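Local coordinates for EAL domain protein (Vibrio cholerae serotype O1, PDB 6IJ2) that probably hydrolyses the cyclic dinucleotides c-di-GMP and cGAMP with its metal-dependent EAL phosphodiesterase domain, and is seen here with the linear dinucleotide product 5'-pGpG, at residues Met28-Arg37 with Glu232-Gly243; Glu40-Val48 with Leu88-Phe96. The protein carries 1 engineered substitution. All coordinates share one frame; numbering follows the deposited sequence.

Interaction 1 (Met28-Arg37 with Glu232-Gly243). With nucleotides of chain B.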
loop_
_atom_site.group_PDB
_atom_site.type_symbol
_atom_site.label_atom_id
_atom_site.label_comp_id
_atom_site.label_asym_id
_atom_site.label_seq_id
_atom_site.Cartn_x
_atom_site.Cartn_y
_atom_site.Cartn_z
ATOM N N MET A 28 13.967 -26.343 -3.118
ATOM C CA MET A 28 13.661 -25.334 -2.118
ATOM C C MET A 28 14.855 -25.061 -1.220
ATOM O O MET A 28 15.650 -25.953 -0.914
ATOM C CB MET A 28 12.478 -25.743 -1.239
ATOM C CG MET A 28 11.149 -25.796 -1.947
ATOM S SD MET A 28 10.538 -24.151 -2.395
ATOM C CE MET A 28 9.480 -24.650 -3.748
ATOM N N ALA A 29 14.963 -23.801 -0.810
ATOM C CA ALA A 29 15.735 -23.381 0.344
ATOM C C ALA A 29 14.762 -23.023 1.460
ATOM O O ALA A 29 13.561 -22.854 1.231
ATOM C CB ALA A 29 16.639 -22.186 0.013
ATOM N N PHE A 30 15.282 -22.932 2.678
ATOM C CA PHE A 30 14.459 -22.653 3.847
ATOM C C PHE A 30 15.141 -21.590 4.693
ATOM O O PHE A 30 16.355 -21.640 4.912
ATOM C CB PHE A 30 14.211 -23.942 4.692
ATOM C CG PHE A 30 13.447 -24.995 3.954
ATOM C CD1 PHE A 30 12.060 -24.977 3.933
ATOM C CD2 PHE A 30 14.115 -25.976 3.236
ATOM C CE1 PHE A 30 11.348 -25.949 3.227
ATOM C CE2 PHE A 30 13.416 -26.943 2.529
ATOM C CZ PHE A 30 12.029 -26.930 2.524
ATOM N N GLN A 31 14.356 -20.627 5.173
ATOM C CA GLN A 31 14.904 -19.580 6.014
ATOM C C GLN A 31 14.125 -19.532 7.321
ATOM O O GLN A 31 12.885 -19.437 7.298
ATOM C CB GLN A 31 14.856 -18.206 5.321
ATOM C CG GLN A 31 15.525 -17.134 6.158
ATOM C CD GLN A 31 15.493 -15.776 5.497
ATOM O OE1 GLN A 31 14.538 -15.448 4.795
ATOM N NE2 GLN A 31 16.544 -14.972 5.714
ATOM N N PRO A 32 14.797 -19.576 8.471
ATOM C CA PRO A 32 14.065 -19.642 9.745
ATOM C C PRO A 32 13.404 -18.326 10.140
ATOM O O PRO A 32 13.882 -17.227 9.840
ATOM C CB PRO A 32 15.147 -20.040 10.759
ATOM C CG PRO A 32 16.418 -19.578 10.163
ATOM C CD PRO A 32 16.251 -19.719 8.660
ATOM N N ILE A 33 12.261 -18.470 10.806
ATOM C CA ILE A 33 11.561 -17.395 11.492
ATOM C C ILE A 33 11.776 -17.642 12.975
ATOM O O ILE A 33 11.495 -18.741 13.454
ATOM C CB ILE A 33 10.063 -17.403 11.138
ATOM C CG1 ILE A 33 9.877 -17.171 9.632
ATOM C CG2 ILE A 33 9.286 -16.367 11.954
ATOM C CD1 ILE A 33 8.467 -17.512 9.133
ATOM N N VAL A 34 12.276 -16.641 13.693
ATOM C CA VAL A 34 12.721 -16.814 15.075
ATOM C C VAL A 34 11.737 -16.105 15.986
ATOM O O VAL A 34 11.325 -14.979 15.693
ATOM C CB VAL A 34 14.141 -16.256 15.273
ATOM C CG1 VAL A 34 14.579 -16.401 16.715
ATOM C CG2 VAL A 34 15.122 -16.948 14.351
ATOM N N ASN A 35 11.335 -16.773 17.073
ATOM C CA ASN A 35 10.642 -16.096 18.165
ATOM C C ASN A 35 11.708 -15.507 19.080
ATOM O O ASN A 35 12.390 -16.248 19.796
ATOM C CB ASN A 35 9.740 -17.064 18.925
ATOM C CG ASN A 35 8.932 -16.375 19.991
ATOM O OD1 ASN A 35 9.471 -15.620 20.803
ATOM N ND2 ASN A 35 7.631 -16.603 19.981
ATOM N N CYS A 36 11.854 -14.178 19.055
ATOM C CA CYS A 36 12.934 -13.503 19.770
ATOM C C CYS A 36 12.728 -13.473 21.277
ATOM O O CYS A 36 13.679 -13.186 22.008
ATOM C CB CYS A 36 13.097 -12.079 19.234
ATOM S SG CYS A 36 13.725 -12.124 17.550
ATOM N N ARG A 37 11.524 -13.760 21.754
ATOM C CA ARG A 37 11.306 -13.822 23.190
ATOM C C ARG A 37 11.742 -15.173 23.755
ATOM O O ARG A 37 12.494 -15.229 24.730
ATOM C CB ARG A 37 9.838 -13.564 23.504
ATOM C CG ARG A 37 9.608 -13.100 24.926
ATOM C CD ARG A 37 8.142 -13.144 25.266
ATOM N NE ARG A 37 7.724 -14.513 25.519
ATOM C CZ ARG A 37 6.875 -15.196 24.761
ATOM N NH1 ARG A 37 6.324 -14.639 23.698
ATOM N NH2 ARG A 37 6.566 -16.438 25.084
ATOM N N GLU A 232 7.774 -10.054 18.244
ATOM C CA GLU A 232 8.351 -11.321 18.671
ATOM C C GLU A 232 8.925 -12.104 17.498
ATOM O O GLU A 232 10.087 -12.505 17.542
ATOM C CB GLU A 232 7.303 -12.156 19.407
ATOM C CG GLU A 232 6.821 -11.496 20.683
ATOM C CD GLU A 232 6.181 -12.496 21.637
ATOM O OE1 GLU A 232 6.032 -13.670 21.248
ATOM O OE2 GLU A 232 5.848 -12.109 22.778
ATOM N N LEU A 233 8.150 -12.282 16.429
ATOM C CA LEU A 233 8.607 -13.065 15.288
ATOM C C LEU A 233 9.460 -12.211 14.361
ATOM O O LEU A 233 9.044 -11.121 13.935
ATOM C CB LEU A 233 7.420 -13.646 14.517
ATOM C CG LEU A 233 6.454 -14.512 15.315
ATOM C CD1 LEU A 233 5.353 -15.069 14.411
ATOM C CD2 LEU A 233 7.223 -15.636 15.997
ATOM N N MET A 234 10.653 -12.706 14.031
ATOM C CA MET A 234 11.536 -11.996 13.116
ATOM C C MET A 234 12.181 -12.969 12.138
ATOM O O MET A 234 12.284 -14.175 12.390
ATOM C CB MET A 234 12.627 -11.215 13.870
ATOM C CG MET A 234 12.062 -10.126 14.785
ATOM S SD MET A 234 13.358 -9.047 15.404
ATOM C CE MET A 234 12.673 -8.489 16.968
ATOM N N GLN A 235 12.625 -12.412 11.020
ATOM C CA GLN A 235 13.259 -13.165 9.952
ATOM C C GLN A 235 14.299 -12.257 9.316
ATOM O O GLN A 235 14.103 -11.041 9.251
ATOM C CB GLN A 235 12.196 -13.613 8.941
ATOM C CG GLN A 235 12.669 -14.463 7.820
ATOM C CD GLN A 235 11.526 -14.896 6.911
ATOM O OE1 GLN A 235 10.342 -14.641 7.190
ATOM N NE2 GLN A 235 11.872 -15.543 5.825
ATOM N N GLY A 236 15.406 -12.826 8.866
ATOM C CA GLY A 236 16.392 -12.002 8.190
ATOM C C GLY A 236 17.788 -12.586 8.268
ATOM O O GLY A 236 18.082 -13.483 9.056
ATOM N N TYR A 237 18.663 -12.025 7.422
ATOM C CA TYR A 237 20.059 -12.454 7.375
ATOM C C TYR A 237 20.732 -12.375 8.739
ATOM O O TYR A 237 21.646 -13.156 9.020
ATOM C CB TYR A 237 20.838 -11.604 6.370
ATOM C CG TYR A 237 20.497 -11.851 4.909
ATOM C CD1 TYR A 237 19.676 -12.909 4.520
ATOM C CD2 TYR A 237 21.012 -11.031 3.921
ATOM C CE1 TYR A 237 19.374 -13.129 3.184
ATOM C CE2 TYR A 237 20.712 -11.235 2.584
ATOM C CZ TYR A 237 19.896 -12.288 2.219
ATOM O OH TYR A 237 19.607 -12.494 0.885
ATOM N N TYR A 238 20.315 -11.434 9.592
ATOM C CA TYR A 238 20.904 -11.362 10.926
ATOM C C TYR A 238 20.753 -12.680 11.672
ATOM O O TYR A 238 21.639 -13.063 12.444
ATOM C CB TYR A 238 20.272 -10.232 11.735
ATOM C CG TYR A 238 20.814 -10.160 13.145
ATOM C CD1 TYR A 238 22.141 -9.836 13.380
ATOM C CD2 TYR A 238 20.000 -10.437 14.238
ATOM C CE1 TYR A 238 22.654 -9.789 14.669
ATOM C CE2 TYR A 238 20.504 -10.391 15.539
ATOM C CZ TYR A 238 21.829 -10.057 15.741
ATOM O OH TYR A 238 22.338 -10.003 17.017
ATOM N N PHE A 239 19.655 -13.396 11.436
ATOM C CA PHE A 239 19.431 -14.686 12.085
ATOM C C PHE A 239 20.016 -15.838 11.275
ATOM O O PHE A 239 20.788 -16.647 11.801
ATOM C CB PHE A 239 17.932 -14.892 12.323
ATOM C CG PHE A 239 17.312 -13.800 13.137
ATOM C CD1 PHE A 239 17.484 -13.763 14.513
ATOM C CD2 PHE A 239 16.597 -12.779 12.525
ATOM C CE1 PHE A 239 16.930 -12.732 15.273
ATOM C CE2 PHE A 239 16.046 -11.750 13.280
ATOM C CZ PHE A 239 16.209 -11.728 14.652
ATOM N N ALA A 240 19.670 -15.913 9.993
ATOM C CA ALA A 240 20.229 -16.930 9.118
ATOM C C ALA A 240 19.765 -16.662 7.703
ATOM O O ALA A 240 18.587 -16.374 7.479
ATOM C CB ALA A 240 19.801 -18.343 9.539
ATOM N N LYS A 241 20.697 -16.774 6.761
ATOM C CA LYS A 241 20.352 -16.786 5.355
ATOM C C LYS A 241 19.564 -18.052 5.021
ATOM O O LYS A 241 19.638 -19.044 5.749
ATOM C CB LYS A 241 21.618 -16.725 4.503
ATOM C CG LYS A 241 22.547 -15.557 4.813
ATOM C CD LYS A 241 23.852 -15.715 4.041
ATOM C CE LYS A 241 24.912 -14.725 4.493
ATOM N NZ LYS A 241 26.209 -14.968 3.791
ATOM N N PRO A 242 18.807 -18.040 3.924
ATOM C CA PRO A 242 18.161 -19.272 3.451
ATOM C C PRO A 242 19.161 -20.409 3.279
ATOM O O PRO A 242 20.306 -20.205 2.875
ATOM C CB PRO A 242 17.556 -18.855 2.108
ATOM C CG PRO A 242 17.294 -17.356 2.282
ATOM C CD PRO A 242 18.476 -16.874 3.074
ATOM N N GLY A 243 18.716 -21.624 3.580
ATOM C CA GLY A 243 19.584 -22.770 3.414
ATOM C C GLY A 243 19.098 -23.686 2.314
ATOM O O GLY A 243 17.958 -24.159 2.358
ATOM O OP3 G B 1 9.037 -11.129 1.100
ATOM P P G B 1 9.355 -11.871 -0.091
ATOM O OP1 G B 1 8.914 -13.228 0.010
ATOM O OP2 G B 1 8.851 -11.091 -1.173
ATOM O "O5'" G B 1 10.924 -11.791 -0.140
ATOM C "C5'" G B 1 11.742 -12.905 0.200
ATOM C "C4'" G B 1 13.161 -12.658 -0.253
ATOM O "O4'" G B 1 13.861 -11.905 0.757
ATOM C "C3'" G B 1 14.019 -13.900 -0.515
ATOM O "O3'" G B 1 14.714 -13.847 -1.744
ATOM C "C2'" G B 1 15.035 -13.866 0.617
ATOM O "O2'" G B 1 16.305 -14.365 0.314
ATOM C "C1'" G B 1 15.169 -12.372 0.853
ATOM N N9 G B 1 15.678 -12.048 2.178
ATOM C C8 G B 1 15.433 -12.727 3.345
ATOM N N7 G B 1 16.019 -12.193 4.378
ATOM C C5 G B 1 16.680 -11.091 3.863
ATOM C C6 G B 1 17.483 -10.118 4.510
ATOM O O6 G B 1 17.788 -10.043 5.692
ATOM N N1 G B 1 17.969 -9.178 3.614
ATOM C C2 G B 1 17.705 -9.168 2.270
ATOM N N2 G B 1 18.246 -8.171 1.577
ATOM N N3 G B 1 16.946 -10.058 1.658
ATOM C C4 G B 1 16.469 -10.983 2.509
HETATM O O HOH W 1 16.074 -15.648 9.329
#
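Gln31 reaches across to 232-243 with its side-chain amide packed between the loop at Ala240 and the side chain of Gln235. CG lies anti to the backbone N (chi1 -176°) and the chain beyond it is extended, which carries the amide to the 236-241 loop. Gln31 NE2 donates to Ala240 O at 3.0 Å, in the carbonyl plane and in its own amide plane. Gln31 OE1 accepts from Gln235 NE2 at 2.9 Å. The two amides are turned 84° apart, and this donor sits above the carbonyl plane of Gln31. Gln235 NE2 also bonds Glu45 OE1 on strand 41-49, and Gln235 OE1 accepts from Lys179 on strand 177-180.

The backbones run antiparallel and join the first and last strands of the EAL domain's barrel, closing it. Val34 and Met234 form a hydrogen-bonded pair, with Val34 N to Met234 O at 2.8 Å. Phe30 and Gly243 form another. Between these pairs a short loop, 236-241, interrupts the strand. Water 1 links the two backbones there, donating to Pro32 O and accepting from Gly236 N.

This loop also holds the first guanine. Tyr237 N donates to guanine O6 of G1 of chain B at 2.8 Å in a nearly straight bond. The Tyr237 ring lies flat over the base.

Near the other end, Cys36 SG approaches Phe239 CZ at 3.8 Å, obliquely to the ring, and Met234 SD at 3.8 Å. Arg37 NH1 meets the Glu232 carboxylate in a salt bridge, 2.7 Å from Glu232 OE1, with the guanidinium and carboxylate planes 55° apart.

Interaction 2 (Glu40-Val48 with Leu88-Phe96). With CA (calcium ion), chain J; nucleotides of chain B.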
loop_
_atom_site.group_PDB
_atom_site.type_symbol
_atom_site.label_atom_id
_atom_site.label_comp_id
_atom_site.label_asym_id
_atom_site.label_seq_id
_atom_site.Cartn_x
_atom_site.Cartn_y
_atom_site.Cartn_z
ATOM N N GLU A 40 13.195 -19.689 20.382
ATOM C CA GLU A 40 12.864 -20.875 19.616
ATOM C C GLU A 40 12.547 -20.505 18.172
ATOM O O GLU A 40 12.186 -19.372 17.851
ATOM C CB GLU A 40 11.673 -21.599 20.244
ATOM C CG GLU A 40 11.947 -22.077 21.671
ATOM C CD GLU A 40 10.696 -22.544 22.394
ATOM O OE1 GLU A 40 9.593 -22.451 21.812
ATOM O OE2 GLU A 40 10.819 -23.006 23.551
ATOM N N ILE A 41 12.684 -21.491 17.296
ATOM C CA ILE A 41 12.345 -21.293 15.892
ATOM C C ILE A 41 10.840 -21.477 15.729
ATOM O O ILE A 41 10.286 -22.520 16.090
ATOM C CB ILE A 41 13.136 -22.257 14.997
ATOM C CG1 ILE A 41 14.616 -21.866 15.030
ATOM C CG2 ILE A 41 12.580 -22.255 13.583
ATOM C CD1 ILE A 41 15.527 -22.813 14.289
ATOM N N PHE A 42 10.184 -20.445 15.190
ATOM C CA PHE A 42 8.749 -20.487 14.921
ATOM C C PHE A 42 8.453 -21.348 13.700
ATOM O O PHE A 42 7.435 -22.053 13.651
ATOM C CB PHE A 42 8.243 -19.041 14.709
ATOM C CG PHE A 42 6.876 -18.957 14.083
ATOM C CD1 PHE A 42 5.736 -19.000 14.878
ATOM C CD2 PHE A 42 6.728 -18.861 12.700
ATOM C CE1 PHE A 42 4.482 -18.933 14.311
ATOM C CE2 PHE A 42 5.470 -18.796 12.126
ATOM C CZ PHE A 42 4.348 -18.830 12.930
ATOM N N GLY A 43 9.324 -21.286 12.701
ATOM C CA GLY A 43 9.127 -22.035 11.475
ATOM C C GLY A 43 10.157 -21.627 10.440
ATOM O O GLY A 43 11.142 -20.960 10.755
ATOM N N TYR A 44 9.918 -22.057 9.196
ATOM C CA TYR A 44 10.799 -21.738 8.071
ATOM C C TYR A 44 9.970 -21.348 6.863
ATOM O O TYR A 44 8.948 -21.982 6.580
ATOM C CB TYR A 44 11.685 -22.939 7.667
ATOM C CG TYR A 44 12.727 -23.325 8.684
ATOM C CD1 TYR A 44 12.388 -24.086 9.798
ATOM C CD2 TYR A 44 14.050 -22.944 8.524
ATOM C CE1 TYR A 44 13.328 -24.440 10.729
ATOM C CE2 TYR A 44 15.003 -23.291 9.456
ATOM C CZ TYR A 44 14.637 -24.046 10.555
ATOM O OH TYR A 44 15.578 -24.403 11.494
ATOM N N GLU A 45 10.422 -20.325 6.136
ATOM C CA GLU A 45 9.828 -19.979 4.858
ATOM C C GLU A 45 10.530 -20.779 3.766
ATOM O O GLU A 45 11.767 -20.849 3.740
ATOM C CB GLU A 45 9.934 -18.476 4.580
ATOM C CG GLU A 45 9.336 -18.119 3.244
ATOM C CD GLU A 45 9.415 -16.650 2.901
ATOM O OE1 GLU A 45 10.103 -15.879 3.613
ATOM O OE2 GLU A 45 8.762 -16.283 1.906
ATOM N N ALA A 46 9.737 -21.441 2.916
ATOM C CA ALA A 46 10.261 -22.155 1.755
ATOM C C ALA A 46 10.444 -21.189 0.586
ATOM O O ALA A 46 9.534 -20.418 0.254
ATOM C CB ALA A 46 9.323 -23.297 1.353
ATOM N N LEU A 47 11.610 -21.254 -0.058
ATOM C CA LEU A 47 11.980 -20.320 -1.118
ATOM C C LEU A 47 12.524 -21.101 -2.301
ATOM O O LEU A 47 13.412 -21.939 -2.135
ATOM C CB LEU A 47 13.032 -19.331 -0.634
ATOM C CG LEU A 47 12.580 -18.440 0.524
ATOM C CD1 LEU A 47 13.798 -17.865 1.197
ATOM C CD2 LEU A 47 11.674 -17.321 0.007
ATOM N N VAL A 48 12.004 -20.810 -3.489
ATOM C CA VAL A 48 12.362 -21.578 -4.677
ATOM C C VAL A 48 13.828 -21.354 -5.047
ATOM O O VAL A 48 14.363 -20.242 -4.933
ATOM C CB VAL A 48 11.410 -21.191 -5.823
ATOM C CG1 VAL A 48 12.171 -20.710 -7.039
ATOM C CG2 VAL A 48 10.509 -22.350 -6.176
ATOM N N LEU A 88 11.283 -31.186 9.831
ATOM C CA LEU A 88 10.674 -29.966 10.347
ATOM C C LEU A 88 9.470 -30.290 11.228
ATOM O O LEU A 88 8.553 -31.004 10.802
ATOM C CB LEU A 88 10.261 -29.073 9.184
ATOM C CG LEU A 88 9.662 -27.723 9.580
ATOM C CD1 LEU A 88 10.636 -26.967 10.474
ATOM C CD2 LEU A 88 9.315 -26.916 8.340
ATOM N N THR A 89 9.476 -29.775 12.467
ATOM C CA THR A 89 8.368 -29.989 13.390
ATOM C C THR A 89 7.656 -28.700 13.783
ATOM O O THR A 89 6.663 -28.756 14.523
ATOM C CB THR A 89 8.845 -30.740 14.643
ATOM O OG1 THR A 89 9.879 -30.003 15.305
ATOM C CG2 THR A 89 9.384 -32.128 14.260
ATOM N N SER A 90 8.108 -27.550 13.278
ATOM C CA SER A 90 7.433 -26.277 13.463
ATOM C C SER A 90 6.730 -25.882 12.156
ATOM O O SER A 90 6.431 -26.740 11.317
ATOM C CB SER A 90 8.450 -25.236 13.948
ATOM O OG SER A 90 9.453 -25.005 12.974
ATOM N N LYS A 91 6.469 -24.588 11.981
ATOM C CA LYS A 91 5.655 -24.129 10.859
ATOM C C LYS A 91 6.431 -24.127 9.542
ATOM O O LYS A 91 7.635 -23.863 9.508
ATOM C CB LYS A 91 5.103 -22.732 11.144
ATOM C CG LYS A 91 4.179 -22.683 12.372
ATOM C CD LYS A 91 2.725 -22.885 11.999
ATOM C CE LYS A 91 1.830 -22.908 13.236
ATOM N NZ LYS A 91 1.915 -21.632 13.992
ATOM N N LEU A 92 5.726 -24.466 8.461
ATOM C CA LEU A 92 6.221 -24.336 7.096
ATOM C C LEU A 92 5.428 -23.229 6.400
ATOM O O LEU A 92 4.199 -23.312 6.294
ATOM C CB LEU A 92 6.096 -25.666 6.349
ATOM C CG LEU A 92 6.451 -25.628 4.859
ATOM C CD1 LEU A 92 7.928 -25.269 4.665
ATOM C CD2 LEU A 92 6.077 -26.895 4.129
ATOM N N SER A 93 6.123 -22.200 5.924
ATOM C CA SER A 93 5.478 -21.037 5.314
ATOM C C SER A 93 5.771 -21.042 3.822
ATOM O O SER A 93 6.935 -21.104 3.418
ATOM C CB SER A 93 5.960 -19.743 5.952
ATOM O OG SER A 93 5.099 -18.662 5.620
ATOM N N ILE A 94 4.717 -20.987 3.012
ATOM C CA ILE A 94 4.824 -21.143 1.567
ATOM C C ILE A 94 4.297 -19.883 0.912
ATOM O O ILE A 94 3.253 -19.356 1.310
ATOM C CB ILE A 94 4.054 -22.376 1.055
ATOM C CG1 ILE A 94 4.603 -23.637 1.726
ATOM C CG2 ILE A 94 4.170 -22.503 -0.470
ATOM C CD1 ILE A 94 3.706 -24.855 1.565
ATOM N N ASN A 95 5.023 -19.404 -0.090
ATOM C CA ASN A 95 4.604 -18.219 -0.826
ATOM C C ASN A 95 3.515 -18.597 -1.818
ATOM O O ASN A 95 3.676 -19.543 -2.594
ATOM C CB ASN A 95 5.789 -17.599 -1.566
ATOM C CG ASN A 95 6.779 -16.934 -0.629
ATOM O OD1 ASN A 95 6.553 -15.818 -0.164
ATOM N ND2 ASN A 95 7.884 -17.615 -0.350
ATOM N N PHE A 96 2.400 -17.878 -1.789
ATOM C CA PHE A 96 1.288 -18.178 -2.681
ATOM C C PHE A 96 1.459 -17.331 -3.931
ATOM O O PHE A 96 1.355 -16.103 -3.870
ATOM C CB PHE A 96 -0.052 -17.916 -1.996
ATOM C CG PHE A 96 -1.246 -18.517 -2.709
ATOM C CD1 PHE A 96 -1.228 -18.766 -4.075
ATOM C CD2 PHE A 96 -2.394 -18.825 -2.004
ATOM C CE1 PHE A 96 -2.328 -19.299 -4.720
ATOM C CE2 PHE A 96 -3.498 -19.363 -2.642
ATOM C CZ PHE A 96 -3.463 -19.599 -4.001
HETATM CA CA CA J . 7.378 -14.353 1.512
ATOM P P G B 2 14.587 -14.979 -2.747
ATOM O OP1 G B 2 14.618 -16.206 -2.029
ATOM O OP2 G B 2 15.552 -14.729 -3.766
ATOM O "O5'" G B 2 13.162 -14.765 -3.387
ATOM C "C5'" G B 2 12.929 -13.790 -4.395
ATOM C "C4'" G B 2 11.454 -13.674 -4.657
ATOM O "O4'" G B 2 10.942 -14.957 -5.066
ATOM C "C3'" G B 2 10.604 -13.244 -3.461
ATOM O "O3'" G B 2 9.624 -12.289 -3.819
ATOM C "C2'" G B 2 9.887 -14.524 -3.063
ATOM O "O2'" G B 2 8.629 -14.362 -2.464
ATOM C "C1'" G B 2 9.737 -15.210 -4.414
ATOM N N9 G B 2 9.604 -16.644 -4.240
ATOM C C8 G B 2 10.520 -17.499 -3.686
ATOM N N7 G B 2 10.090 -18.724 -3.600
ATOM C C5 G B 2 8.804 -18.669 -4.104
ATOM C C6 G B 2 7.837 -19.688 -4.263
ATOM O O6 G B 2 7.919 -20.873 -3.962
ATOM N N1 G B 2 6.669 -19.202 -4.825
ATOM C C2 G B 2 6.453 -17.898 -5.178
ATOM N N2 G B 2 5.256 -17.622 -5.695
ATOM N N3 G B 2 7.350 -16.941 -5.050
ATOM C C4 G B 2 8.493 -17.392 -4.509
HETATM O O HOH W 2 8.893 -13.504 3.048
HETATM O O HOH W 3 7.356 -20.779 -1.074
#
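Glu45 and Asn95 cross at about a right angle at the calcium site, on neighbouring parallel strands of the EAL-domain barrel. Their carboxylate and amide planes are 42° apart. Glu45 OE2 and Asn95 OD1 each bind the calcium ion at 2.4 Å. Asn95 ND2 also donates to Glu45 OE2, at 2.8 Å, on the anti side of the carboxylate. This bond and the metal bond of OD1 together would hold the amide in this rotation. Glu45 CG is anti to the backbone N (chi1 179°), and the extended chain carries the carboxylate out to the ion. Glu128, Asp158 and a phosphate of the dinucleotide also bind this ion. Glu45 OE1 accepts a hydrogen bond from water 2, itself a calcium ligand.

The strands are joined by a backbone ladder, with Tyr44 N to Lys91 O and Ala46 N to Ser93 O both at 2.9 Å. On the face of Tyr44 and Ala46, Leu88 CD1 comes obliquely to Tyr44 CD1 at 3.4 Å, and Leu92 CD1 touches Ala46 CB. Helix 68-85 packs on this side.

Phe42 and Lys91 meet in another way. Lys91 CG lies over one face of the Phe42 ring, offset toward the rim, in a CH-pi contact. Phe42 and Gly43 together face Ile33 in a classic beta bulge. Beyond the calcium, Val48 N donates to N7 of G2 of chain B at 2.8 Å. Water 3 donates to both Ala46 O and guanine O6 of G2, and accepts from Asn95 N at 2.9 Å.

How the interactions relate
The centres of interactions 1 and 2 lie about 9 Å apart in one sheet of the EAL domain. Across it the strands run 233-244, 27-35, 41-49 and 91-96. Strands 27-35 and 41-49 follow each other in the chain and join the two contacts directly: Ile33 N lies 2.7 Å from Gly43 O, a probable hydrogen bond. Along the chain, both segments of interaction 2 fall between those of interaction 1. A side-chain bond ties them as well, since Gln235 of interaction 1 bonds the calcium ligand Glu45 of interaction 2. Together they line neighbouring parts of one binding site, each meeting a different guanine of the dinucleotide.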